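PDB 4YMG: putative SAM-dependent O-methyltranferase from Podospora anserina, which probably transfers the methyl group of S-adenosylmethionine to a hydroxyl oxygen of its substrate, perhaps with the help of a metal ion. Local coordinates for residues D29-H34 and S76-L81; I69-C74 and L140-A145; A82-T87 and D118-I123. All blocks are in the same frame, centred on the assembly; numbering follows the deposited sequence.

Interaction 1: D29-H34 and S76-L81; sequences DALVEH and SGYSAL. With SAM (S-adenosylmethionine), chain H.
A buried histidine ring reaches out of one helix into the turn that starts another: His34 turns NE2 to the carbonyl oxygen of Ser76, and the two atoms lie 2.9 Å apart. The bond is weak, because the N-H points well aside from the oxygen (124° at the hydrogen). Ser76 O and Tyr78 N both lie at the edge of the imidazole near its plane, so the ring is slotted edge-on against the turn. With CG anti to the backbone N (chi1 178°), the His34 side chain stands out from its helix far enough to do this. Leu81 CD1 covers one ring face in a CH-pi contact, 4.1 Å from the ring centroid, the two side chains crossing at about a right angle. The turn belongs to the SAM-binding loop of a class I, Rossmann-like methyltransferase, which links strand 68-72 to helix 78-86. Gly77 is the N-cap of that helix, and its backbone angles would press a CB against the preceding carbonyl oxygen. One turn back along helix 29-41, Leu31 packs CG on Tyr78 CE1 at 3.6 Å and lays CD1 on Leu81 CB at 3.5 Å, running past Leu81 in the opposite direction. Tyr78 in turn sends its hydroxyl to Ser50 O, and its ring edge meets the SAM carboxylate atom OXT. Ser76 OG is hydrogen-bonded to Thr38 OG1 of helix 29-41. On the far side of the helix start, Ser79 OG accepts a hydrogen bond from the SAM amino nitrogen N at 2.9 Å.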
loop_
_atom_site.group_PDB
_atom_site.type_symbol
_atom_site.label_atom_id
_atom_site.label_comp_id
_atom_site.label_asym_id
_atom_site.label_seq_id
_atom_site.Cartn_x
_atom_site.Cartn_y
_atom_site.Cartn_z
ATOM N N ASP B 29 -17.406 -15.612 0.172
ATOM C CA ASP B 29 -17.475 -16.971 0.711
ATOM C C ASP B 29 -16.843 -18.000 -0.211
ATOM O O ASP B 29 -16.143 -18.912 0.243
ATOM C CB ASP B 29 -18.931 -17.366 0.981
ATOM C CG ASP B 29 -19.497 -16.694 2.208
ATOM O OD1 ASP B 29 -18.715 -16.397 3.135
ATOM O OD2 ASP B 29 -20.726 -16.475 2.250
ATOM N N ALA B 30 -17.102 -17.855 -1.504
ATOM C CA ALA B 30 -16.576 -18.790 -2.489
ATOM C C ALA B 30 -15.046 -18.770 -2.517
ATOM O O ALA B 30 -14.416 -19.791 -2.776
ATOM C CB ALA B 30 -17.135 -18.472 -3.868
ATOM N N LEU B 31 -14.462 -17.606 -2.243
ATOM C CA LEU B 31 -13.011 -17.445 -2.241
ATOM C C LEU B 31 -12.411 -18.056 -0.969
ATOM O O LEU B 31 -11.346 -18.677 -1.004
ATOM C CB LEU B 31 -12.634 -15.962 -2.366
ATOM C CG LEU B 31 -11.221 -15.693 -2.886
ATOM C CD1 LEU B 31 -10.932 -16.613 -4.058
ATOM C CD2 LEU B 31 -11.030 -14.249 -3.308
ATOM N N VAL B 32 -13.098 -17.876 0.155
ATOM C CA VAL B 32 -12.703 -18.531 1.401
ATOM C C VAL B 32 -12.758 -20.052 1.251
ATOM O O VAL B 32 -11.866 -20.758 1.705
ATOM C CB VAL B 32 -13.604 -18.110 2.588
ATOM C CG1 VAL B 32 -13.215 -18.871 3.845
ATOM C CG2 VAL B 32 -13.515 -16.609 2.822
ATOM N N GLU B 33 -13.823 -20.539 0.618
ATOM C CA GLU B 33 -13.978 -21.965 0.327
ATOM C C GLU B 33 -12.758 -22.481 -0.444
ATOM O O GLU B 33 -12.177 -23.504 -0.094
ATOM C CB GLU B 33 -15.274 -22.195 -0.465
ATOM C CG GLU B 33 -15.581 -23.630 -0.895
ATOM C CD GLU B 33 -16.946 -23.750 -1.591
ATOM O OE1 GLU B 33 -17.469 -22.731 -2.084
ATOM O OE2 GLU B 33 -17.502 -24.863 -1.637
ATOM N N HIS B 34 -12.357 -21.744 -1.476
ATOM C CA HIS B 34 -11.248 -22.151 -2.330
ATOM C C HIS B 34 -9.912 -22.096 -1.597
ATOM O O HIS B 34 -9.052 -22.965 -1.761
ATOM C CB HIS B 34 -11.201 -21.269 -3.577
ATOM C CG HIS B 34 -10.069 -21.587 -4.503
ATOM N ND1 HIS B 34 -9.949 -22.803 -5.139
ATOM C CD2 HIS B 34 -9.002 -20.850 -4.892
ATOM C CE1 HIS B 34 -8.853 -22.803 -5.878
ATOM N NE2 HIS B 34 -8.265 -21.628 -5.751
ATOM N N SER B 76 -3.159 -22.016 -7.524
ATOM C CA SER B 76 -4.470 -22.672 -7.510
ATOM C C SER B 76 -5.573 -21.753 -8.016
ATOM O O SER B 76 -6.735 -22.158 -8.100
ATOM C CB SER B 76 -4.829 -23.163 -6.100
ATOM O OG SER B 76 -5.204 -22.086 -5.257
ATOM N N GLY B 77 -5.209 -20.515 -8.334
ATOM C CA GLY B 77 -6.145 -19.579 -8.932
ATOM C C GLY B 77 -6.752 -18.616 -7.934
ATOM O O GLY B 77 -7.666 -17.861 -8.271
ATOM N N TYR B 78 -6.238 -18.634 -6.709
ATOM C CA TYR B 78 -6.770 -17.795 -5.639
ATOM C C TYR B 78 -6.723 -16.303 -5.967
ATOM O O TYR B 78 -7.739 -15.616 -5.866
ATOM C CB TYR B 78 -6.009 -18.052 -4.333
ATOM C CG TYR B 78 -6.366 -17.098 -3.207
ATOM C CD1 TYR B 78 -7.603 -17.167 -2.573
ATOM C CD2 TYR B 78 -5.458 -16.152 -2.758
ATOM C CE1 TYR B 78 -7.928 -16.304 -1.529
ATOM C CE2 TYR B 78 -5.769 -15.286 -1.719
ATOM C CZ TYR B 78 -7.008 -15.370 -1.107
ATOM O OH TYR B 78 -7.314 -14.506 -0.083
ATOM N N SER B 79 -5.554 -15.800 -6.350
ATOM C CA SER B 79 -5.436 -14.371 -6.649
ATOM C C SER B 79 -6.204 -14.039 -7.928
ATOM O O SER B 79 -6.815 -12.977 -8.022
ATOM C CB SER B 79 -3.959 -13.943 -6.761
ATOM O OG SER B 79 -3.242 -14.734 -7.701
ATOM N N ALA B 80 -6.190 -14.951 -8.900
ATOM C CA ALA B 80 -6.983 -14.760 -10.120
ATOM C C ALA B 80 -8.470 -14.549 -9.793
ATOM O O ALA B 80 -9.127 -13.691 -10.369
ATOM C CB ALA B 80 -6.814 -15.943 -11.060
ATOM N N LEU B 81 -8.993 -15.339 -8.866
ATOM C CA LEU B 81 -10.383 -15.212 -8.461
ATOM C C LEU B 81 -10.622 -13.886 -7.730
ATOM O O LEU B 81 -11.688 -13.262 -7.872
ATOM C CB LEU B 81 -10.787 -16.399 -7.581
ATOM C CG LEU B 81 -10.896 -17.751 -8.294
ATOM C CD1 LEU B 81 -11.110 -18.878 -7.270
ATOM C CD2 LEU B 81 -12.028 -17.728 -9.314
HETATM N N SAM H . -0.612 -15.837 -7.135
HETATM C CA SAM H . -0.942 -16.978 -6.275
HETATM C C SAM H . -1.797 -16.595 -5.067
HETATM O O SAM H . -1.891 -15.420 -4.679
HETATM O OXT SAM H . -2.396 -17.481 -4.453
HETATM C CB SAM H . 0.288 -17.720 -5.765
HETATM C CG SAM H . 1.507 -17.749 -6.681
HETATM S SD SAM H . 2.703 -19.003 -6.146
HETATM C CE SAM H . 3.602 -18.059 -4.878
HETATM C "C5'" SAM H . 3.928 -19.000 -7.497
HETATM C "C4'" SAM H . 3.411 -19.760 -8.710
HETATM O "O4'" SAM H . 4.247 -19.503 -9.823
HETATM C "C3'" SAM H . 3.445 -21.268 -8.473
HETATM O "O3'" SAM H . 2.171 -21.800 -8.750
HETATM C "C2'" SAM H . 4.475 -21.797 -9.460
HETATM O "O2'" SAM H . 4.121 -23.047 -10.008
HETATM C "C1'" SAM H . 4.494 -20.703 -10.519
HETATM N N9 SAM H . 5.771 -20.601 -11.238
HETATM C C8 SAM H . 7.053 -20.671 -10.736
HETATM N N7 SAM H . 7.925 -20.514 -11.768
HETATM C C5 SAM H . 7.210 -20.322 -12.910
HETATM C C6 SAM H . 7.566 -20.118 -14.241
HETATM N N6 SAM H . 8.845 -20.068 -14.603
HETATM N N1 SAM H . 6.577 -19.960 -15.193
HETATM C C2 SAM H . 5.248 -20.022 -14.842
HETATM N N3 SAM H . 4.891 -20.225 -13.525
HETATM C C4 SAM H . 5.857 -20.363 -12.580
#

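Interaction 2: I69-C74 and L140-A145; sequences ILEIGC and LIFVDA. With SAM (S-adenosylmethionine), chain H.
Phe142 lies alongside Glu71, both pointing the same way from the sheet, and Glu71 OE1 comes to the ring edge, 3.7 Å from Phe142 CD2. The carboxylate is turned 40° from the ring plane; OE1 is hydrogen-bonded to Ser79 and OE2 to Thr96, so both buried oxygens are satisfied. On the opposite face Ile72 carries the larger overlap, its CG2 3.7 Å from Ala145 CB and its CD1 beside Val143 CG2. The strand axes run parallel, 8° apart, and backbone N and O of Leu70 and Ile72 hydrogen-bond to Leu140 O, Phe142 N, Phe142 O and Asp144 N; Phe142 N to Leu70 O is 2.8 Å. Past the strand ends, Gly73 O and Asp144 OD2 accept from the SAM amino nitrogen N, at 2.9 and 2.8 Å. Asp144 CG is anti to the backbone N (chi1 -168°), which carries the carboxylate up to the ammonium. SAM lies at the C-terminal ends of these inner strands, where class I, Rossmann-like methyltransferases bind the cofactor. Strand 93-98 pairs with the other edge of strand 68-72; helix 78-86 covers the Glu71 and Phe142 face, where Trp83 meets Phe142 edge-to-face, and helix 150-159 covers the Ile72 and Val143 face.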
loop_
_atom_site.group_PDB
_atom_site.type_symbol
_atom_site.label_atom_id
_atom_site.label_comp_id
_atom_site.label_asym_id
_atom_site.label_seq_id
_atom_site.Cartn_x
_atom_site.Cartn_y
_atom_site.Cartn_z
ATOM N N ILE B 69 -6.082 -7.278 -16.693
ATOM C CA ILE B 69 -5.154 -7.674 -15.644
ATOM C C ILE B 69 -4.318 -8.860 -16.083
ATOM O O ILE B 69 -4.842 -9.838 -16.629
ATOM C CB ILE B 69 -5.903 -8.037 -14.349
ATOM C CG1 ILE B 69 -6.594 -6.801 -13.778
ATOM C CG2 ILE B 69 -4.950 -8.658 -13.335
ATOM C CD1 ILE B 69 -7.418 -7.095 -12.540
ATOM N N LEU B 70 -3.013 -8.760 -15.864
ATOM C CA LEU B 70 -2.106 -9.887 -16.059
ATOM C C LEU B 70 -1.535 -10.337 -14.727
ATOM O O LEU B 70 -1.108 -9.512 -13.924
ATOM C CB LEU B 70 -0.967 -9.495 -16.998
ATOM C CG LEU B 70 0.211 -10.452 -17.111
ATOM C CD1 LEU B 70 -0.223 -11.787 -17.722
ATOM C CD2 LEU B 70 1.278 -9.793 -17.961
ATOM N N GLU B 71 -1.501 -11.639 -14.471
ATOM C CA GLU B 71 -0.739 -12.076 -13.314
ATOM C C GLU B 71 0.182 -13.222 -13.699
ATOM O O GLU B 71 -0.141 -14.063 -14.556
ATOM C CB GLU B 71 -1.667 -12.456 -12.139
ATOM C CG GLU B 71 -2.152 -13.863 -12.183
ATOM C CD GLU B 71 -2.930 -14.305 -10.949
ATOM O OE1 GLU B 71 -3.059 -13.533 -9.965
ATOM O OE2 GLU B 71 -3.385 -15.469 -10.967
ATOM N N ILE B 72 1.353 -13.230 -13.112
ATOM C CA ILE B 72 2.302 -14.270 -13.293
ATOM C C ILE B 72 2.391 -15.105 -12.031
ATOM O O ILE B 72 2.804 -14.649 -11.013
ATOM C CB ILE B 72 3.670 -13.726 -13.696
ATOM C CG1 ILE B 72 3.516 -12.584 -14.693
ATOM C CG2 ILE B 72 4.570 -14.822 -14.151
ATOM C CD1 ILE B 72 4.802 -11.918 -15.064
ATOM N N GLY B 73 1.922 -16.326 -12.135
ATOM C CA GLY B 73 2.012 -17.326 -11.101
ATOM C C GLY B 73 0.684 -17.680 -10.498
ATOM O O GLY B 73 0.385 -17.323 -9.421
ATOM N N CYS B 74 -0.126 -18.378 -11.252
ATOM C CA CYS B 74 -1.509 -18.631 -10.927
ATOM C C CYS B 74 -1.706 -19.498 -9.680
ATOM O O CYS B 74 -2.581 -19.280 -8.928
ATOM C CB CYS B 74 -2.201 -19.296 -12.086
ATOM S SG CYS B 74 -3.965 -19.429 -11.941
ATOM N N LEU B 140 -3.076 -3.509 -14.818
ATOM C CA LEU B 140 -2.571 -3.998 -13.539
ATOM C C LEU B 140 -1.876 -5.305 -13.802
ATOM O O LEU B 140 -2.446 -6.201 -14.412
ATOM C CB LEU B 140 -3.699 -4.174 -12.514
ATOM C CG LEU B 140 -3.296 -4.441 -11.053
ATOM C CD1 LEU B 140 -4.455 -4.130 -10.130
ATOM C CD2 LEU B 140 -2.831 -5.885 -10.833
ATOM N N ILE B 141 -0.631 -5.399 -13.359
ATOM C CA ILE B 141 0.142 -6.611 -13.519
ATOM C C ILE B 141 0.636 -7.053 -12.149
ATOM O O ILE B 141 1.297 -6.287 -11.438
ATOM C CB ILE B 141 1.347 -6.413 -14.475
ATOM C CG1 ILE B 141 0.875 -5.911 -15.850
ATOM C CG2 ILE B 141 2.165 -7.708 -14.585
ATOM C CD1 ILE B 141 2.034 -5.547 -16.799
ATOM N N PHE B 142 0.325 -8.292 -11.800
ATOM C CA PHE B 142 0.714 -8.873 -10.514
ATOM C C PHE B 142 1.791 -9.926 -10.742
ATOM O O PHE B 142 1.533 -10.970 -11.338
ATOM C CB PHE B 142 -0.513 -9.485 -9.831
ATOM C CG PHE B 142 -0.253 -10.040 -8.443
ATOM C CD1 PHE B 142 0.362 -9.271 -7.473
ATOM C CD2 PHE B 142 -0.697 -11.315 -8.102
ATOM C CE1 PHE B 142 0.567 -9.783 -6.188
ATOM C CE2 PHE B 142 -0.497 -11.828 -6.829
ATOM C CZ PHE B 142 0.137 -11.062 -5.870
ATOM N N VAL B 143 3.004 -9.651 -10.282
ATOM C CA VAL B 143 4.115 -10.576 -10.488
ATOM C C VAL B 143 4.296 -11.394 -9.223
ATOM O O VAL B 143 4.678 -10.858 -8.190
ATOM C CB VAL B 143 5.432 -9.829 -10.819
ATOM C CG1 VAL B 143 6.617 -10.821 -10.912
ATOM C CG2 VAL B 143 5.268 -9.026 -12.104
ATOM N N ASP B 144 4.022 -12.692 -9.306
ATOM C CA ASP B 144 3.996 -13.517 -8.108
ATOM C C ASP B 144 4.434 -14.958 -8.407
ATOM O O ASP B 144 3.855 -15.912 -7.890
ATOM C CB ASP B 144 2.585 -13.482 -7.508
ATOM C CG ASP B 144 2.515 -14.078 -6.116
ATOM O OD1 ASP B 144 3.540 -14.051 -5.403
ATOM O OD2 ASP B 144 1.425 -14.584 -5.753
ATOM N N ALA B 145 5.456 -15.101 -9.249
ATOM C CA ALA B 145 5.941 -16.406 -9.674
ATOM C C ALA B 145 7.347 -16.690 -9.117
ATOM O O ALA B 145 7.634 -16.365 -7.961
ATOM C CB ALA B 145 5.932 -16.492 -11.196
HETATM N N SAM H . -0.612 -15.837 -7.135
HETATM C CA SAM H . -0.942 -16.978 -6.275
HETATM C C SAM H . -1.797 -16.595 -5.067
HETATM O O SAM H . -1.891 -15.420 -4.679
HETATM O OXT SAM H . -2.396 -17.481 -4.453
HETATM C CB SAM H . 0.288 -17.720 -5.765
HETATM C CG SAM H . 1.507 -17.749 -6.681
HETATM S SD SAM H . 2.703 -19.003 -6.146
HETATM C CE SAM H . 3.602 -18.059 -4.878
HETATM C "C5'" SAM H . 3.928 -19.000 -7.497
HETATM C "C4'" SAM H . 3.411 -19.760 -8.710
HETATM O "O4'" SAM H . 4.247 -19.503 -9.823
HETATM C "C3'" SAM H . 3.445 -21.268 -8.473
HETATM O "O3'" SAM H . 2.171 -21.800 -8.750
HETATM C "C2'" SAM H . 4.475 -21.797 -9.460
HETATM O "O2'" SAM H . 4.121 -23.047 -10.008
HETATM C "C1'" SAM H . 4.494 -20.703 -10.519
HETATM N N9 SAM H . 5.771 -20.601 -11.238
HETATM C C8 SAM H . 7.053 -20.671 -10.736
HETATM N N7 SAM H . 7.925 -20.514 -11.768
HETATM C C5 SAM H . 7.210 -20.322 -12.910
HETATM C C6 SAM H . 7.566 -20.118 -14.241
HETATM N N6 SAM H . 8.845 -20.068 -14.603
HETATM N N1 SAM H . 6.577 -19.960 -15.193
HETATM C C2 SAM H . 5.248 -20.022 -14.842
HETATM N N3 SAM H . 4.891 -20.225 -13.525
HETATM C C4 SAM H . 5.857 -20.363 -12.580
#

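Interaction 3: A82-T87 and D118-I123; sequences AWYEGT and DRVKLI
Tyr84 O takes two donors, Thr87 N and Arg119 NH2, which reach it from opposite faces of its carbonyl plane; the bond from Arg119 NH2 is 2.9 Å long. The carbonyl belongs to the last turn of helix 78-86, and the arginine to the loop that leads into strand 120-124, an outermost strand of the Rossmann-like sheet. Arg119 is thus a bridge from a helix C-terminal end to the sheet. Its chain is extended from CG to NE, and the guanidinium lies flat on the Tyr84 ring, planes at 17° and centres 3.9 Å apart, a stacked cation-pi pair with NH2 over the ring centre. NH1 adds a straighter bond to Thr87 OG1 at 2.9 Å (165° at the hydrogen), with the oxygen in the guanidinium plane, and a further one to Ala92 O. Thr87 OG1 accepts from NH1 and donates to Trp83 O, linking the arginine to the last helical turn. Together these bonds fix the rotation of the guanidinium over the ring. Val120 CG2 touches Tyr84 CD1 at 3.8 Å. At the outer end of the ring, exposed Asp118 crosses Tyr84 at about a right angle, its OD1 near the ring plane and 3.3 Å from Tyr84 OH. A water accepts from Arg119 NH2 at 2.9 Å in the guanidinium plane and lies 3.1 Å from Tyr84 OH, a weak bond.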
loop_
_atom_site.group_PDB
_atom_site.type_symbol
_atom_site.label_atom_id
_atom_site.label_comp_id
_atom_site.label_asym_id
_atom_site.label_seq_id
_atom_site.Cartn_x
_atom_site.Cartn_y
_atom_site.Cartn_z
ATOM N N ALA B 82 -9.638 -13.457 -6.947
ATOM C CA ALA B 82 -9.715 -12.150 -6.299
ATOM C C ALA B 82 -9.815 -11.030 -7.345
ATOM O O ALA B 82 -10.651 -10.137 -7.223
ATOM C CB ALA B 82 -8.505 -11.926 -5.391
ATOM N N TRP B 83 -8.964 -11.074 -8.367
ATOM C CA TRP B 83 -9.009 -10.050 -9.418
ATOM C C TRP B 83 -10.363 -10.096 -10.117
ATOM O O TRP B 83 -10.944 -9.053 -10.439
ATOM C CB TRP B 83 -7.885 -10.234 -10.452
ATOM C CG TRP B 83 -6.472 -10.201 -9.892
ATOM C CD1 TRP B 83 -5.502 -11.154 -10.067
ATOM C CD2 TRP B 83 -5.871 -9.163 -9.090
ATOM N NE1 TRP B 83 -4.345 -10.781 -9.422
ATOM C CE2 TRP B 83 -4.542 -9.565 -8.817
ATOM C CE3 TRP B 83 -6.327 -7.942 -8.575
ATOM C CZ2 TRP B 83 -3.667 -8.792 -8.048
ATOM C CZ3 TRP B 83 -5.455 -7.175 -7.799
ATOM C CH2 TRP B 83 -4.143 -7.602 -7.546
ATOM N N TYR B 84 -10.861 -11.314 -10.333
ATOM C CA TYR B 84 -12.175 -11.513 -10.935
ATOM C C TYR B 84 -13.251 -10.803 -10.115
ATOM O O TYR B 84 -14.065 -10.059 -10.659
ATOM C CB TYR B 84 -12.492 -13.010 -11.070
ATOM C CG TYR B 84 -13.818 -13.302 -11.737
ATOM C CD1 TYR B 84 -13.904 -13.476 -13.113
ATOM C CD2 TYR B 84 -14.986 -13.404 -10.992
ATOM C CE1 TYR B 84 -15.115 -13.735 -13.733
ATOM C CE2 TYR B 84 -16.209 -13.661 -11.605
ATOM C CZ TYR B 84 -16.266 -13.828 -12.975
ATOM O OH TYR B 84 -17.474 -14.087 -13.591
ATOM N N GLU B 85 -13.231 -11.017 -8.806
ATOM C CA GLU B 85 -14.232 -10.422 -7.914
ATOM C C GLU B 85 -14.217 -8.900 -7.961
ATOM O O GLU B 85 -15.274 -8.258 -7.975
ATOM C CB GLU B 85 -14.012 -10.882 -6.473
ATOM C CG GLU B 85 -14.443 -12.305 -6.208
ATOM C CD GLU B 85 -15.959 -12.491 -6.311
ATOM O OE1 GLU B 85 -16.709 -11.481 -6.231
ATOM O OE2 GLU B 85 -16.387 -13.656 -6.467
ATOM N N GLY B 86 -13.018 -8.328 -7.987
ATOM C CA GLY B 86 -12.872 -6.884 -7.917
ATOM C C GLY B 86 -13.141 -6.179 -9.236
ATOM O O GLY B 86 -13.139 -4.947 -9.294
ATOM N N THR B 87 -13.374 -6.949 -10.295
ATOM C CA THR B 87 -13.584 -6.365 -11.620
ATOM C C THR B 87 -14.903 -6.801 -12.264
ATOM O O THR B 87 -15.040 -6.774 -13.488
ATOM C CB THR B 87 -12.416 -6.720 -12.586
ATOM O OG1 THR B 87 -12.272 -8.147 -12.674
ATOM C CG2 THR B 87 -11.112 -6.120 -12.091
ATOM N N ASP B 118 -15.578 -16.768 -18.288
ATOM C CA ASP B 118 -15.950 -15.737 -19.251
ATOM C C ASP B 118 -14.819 -14.736 -19.528
ATOM O O ASP B 118 -14.785 -14.118 -20.592
ATOM C CB ASP B 118 -17.219 -14.993 -18.787
ATOM C CG ASP B 118 -17.189 -14.610 -17.310
ATOM O OD1 ASP B 118 -16.619 -15.369 -16.500
ATOM O OD2 ASP B 118 -17.759 -13.554 -16.954
ATOM N N ARG B 119 -13.884 -14.581 -18.597
ATOM C CA ARG B 119 -12.830 -13.583 -18.794
ATOM C C ARG B 119 -11.497 -13.923 -18.119
ATOM O O ARG B 119 -10.533 -13.159 -18.229
ATOM C CB ARG B 119 -13.315 -12.216 -18.311
ATOM C CG ARG B 119 -14.091 -12.255 -17.017
ATOM C CD ARG B 119 -14.944 -10.999 -16.848
ATOM N NE ARG B 119 -15.443 -10.871 -15.480
ATOM C CZ ARG B 119 -14.769 -10.306 -14.480
ATOM N NH1 ARG B 119 -13.549 -9.800 -14.683
ATOM N NH2 ARG B 119 -15.321 -10.244 -13.275
ATOM N N VAL B 120 -11.442 -15.057 -17.423
ATOM C CA VAL B 120 -10.177 -15.553 -16.906
ATOM C C VAL B 120 -9.572 -16.521 -17.909
ATOM O O VAL B 120 -10.177 -17.538 -18.250
ATOM C CB VAL B 120 -10.319 -16.270 -15.548
ATOM C CG1 VAL B 120 -8.947 -16.783 -15.089
ATOM C CG2 VAL B 120 -10.909 -15.336 -14.509
ATOM N N LYS B 121 -8.375 -16.194 -18.373
ATOM C CA LYS B 121 -7.682 -17.008 -19.342
ATOM C C LYS B 121 -6.375 -17.515 -18.752
ATOM O O LYS B 121 -5.479 -16.738 -18.422
ATOM C CB LYS B 121 -7.444 -16.211 -20.626
ATOM C CG LYS B 121 -8.679 -16.176 -21.542
ATOM C CD LYS B 121 -9.181 -14.757 -21.803
ATOM C CE LYS B 121 -10.500 -14.738 -22.583
ATOM N NZ LYS B 121 -11.704 -14.938 -21.721
ATOM N N LEU B 122 -6.286 -18.827 -18.606
ATOM C CA LEU B 122 -5.103 -19.466 -18.060
ATOM C C LEU B 122 -4.139 -19.840 -19.176
ATOM O O LEU B 122 -4.462 -20.643 -20.054
ATOM C CB LEU B 122 -5.499 -20.707 -17.261
ATOM C CG LEU B 122 -4.396 -21.557 -16.644
ATOM C CD1 LEU B 122 -3.589 -20.746 -15.655
ATOM C CD2 LEU B 122 -5.006 -22.787 -15.970
ATOM N N ILE B 123 -2.950 -19.255 -19.150
ATOM C CA ILE B 123 -1.971 -19.561 -20.177
ATOM C C ILE B 123 -0.900 -20.481 -19.619
ATOM O O ILE B 123 -0.181 -20.128 -18.683
ATOM C CB ILE B 123 -1.356 -18.289 -20.734
ATOM C CG1 ILE B 123 -2.485 -17.402 -21.268
ATOM C CG2 ILE B 123 -0.310 -18.619 -21.814
ATOM C CD1 ILE B 123 -2.022 -16.195 -22.006
HETATM O O HOH W 1 -18.095 -11.083 -13.652
#

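How the interactions relate
From the N terminus, helix 29-41 comes first, and interaction 1 closes the loop from it to the start of helix 78-86. Strand 68-72 lies within that loop and pairs in interaction 2 with strand 138-143, so interactions 1 and 2 cross. Interaction 3 follows interaction 1 in series, carrying the far end of helix 78-86 to strand 120-124, and is nested inside the loop closed by interaction 2. Interactions 1 and 3 share helix 78-86, which packs on the strands of interaction 2: Ser79 and Trp83 both meet Glu71 of strand 68-72, while Leu31 touches Ala82. Interactions 1 and 2 reach SAM; interaction 3 ties one of the sheet's two outermost strands to the helix away from the ligand.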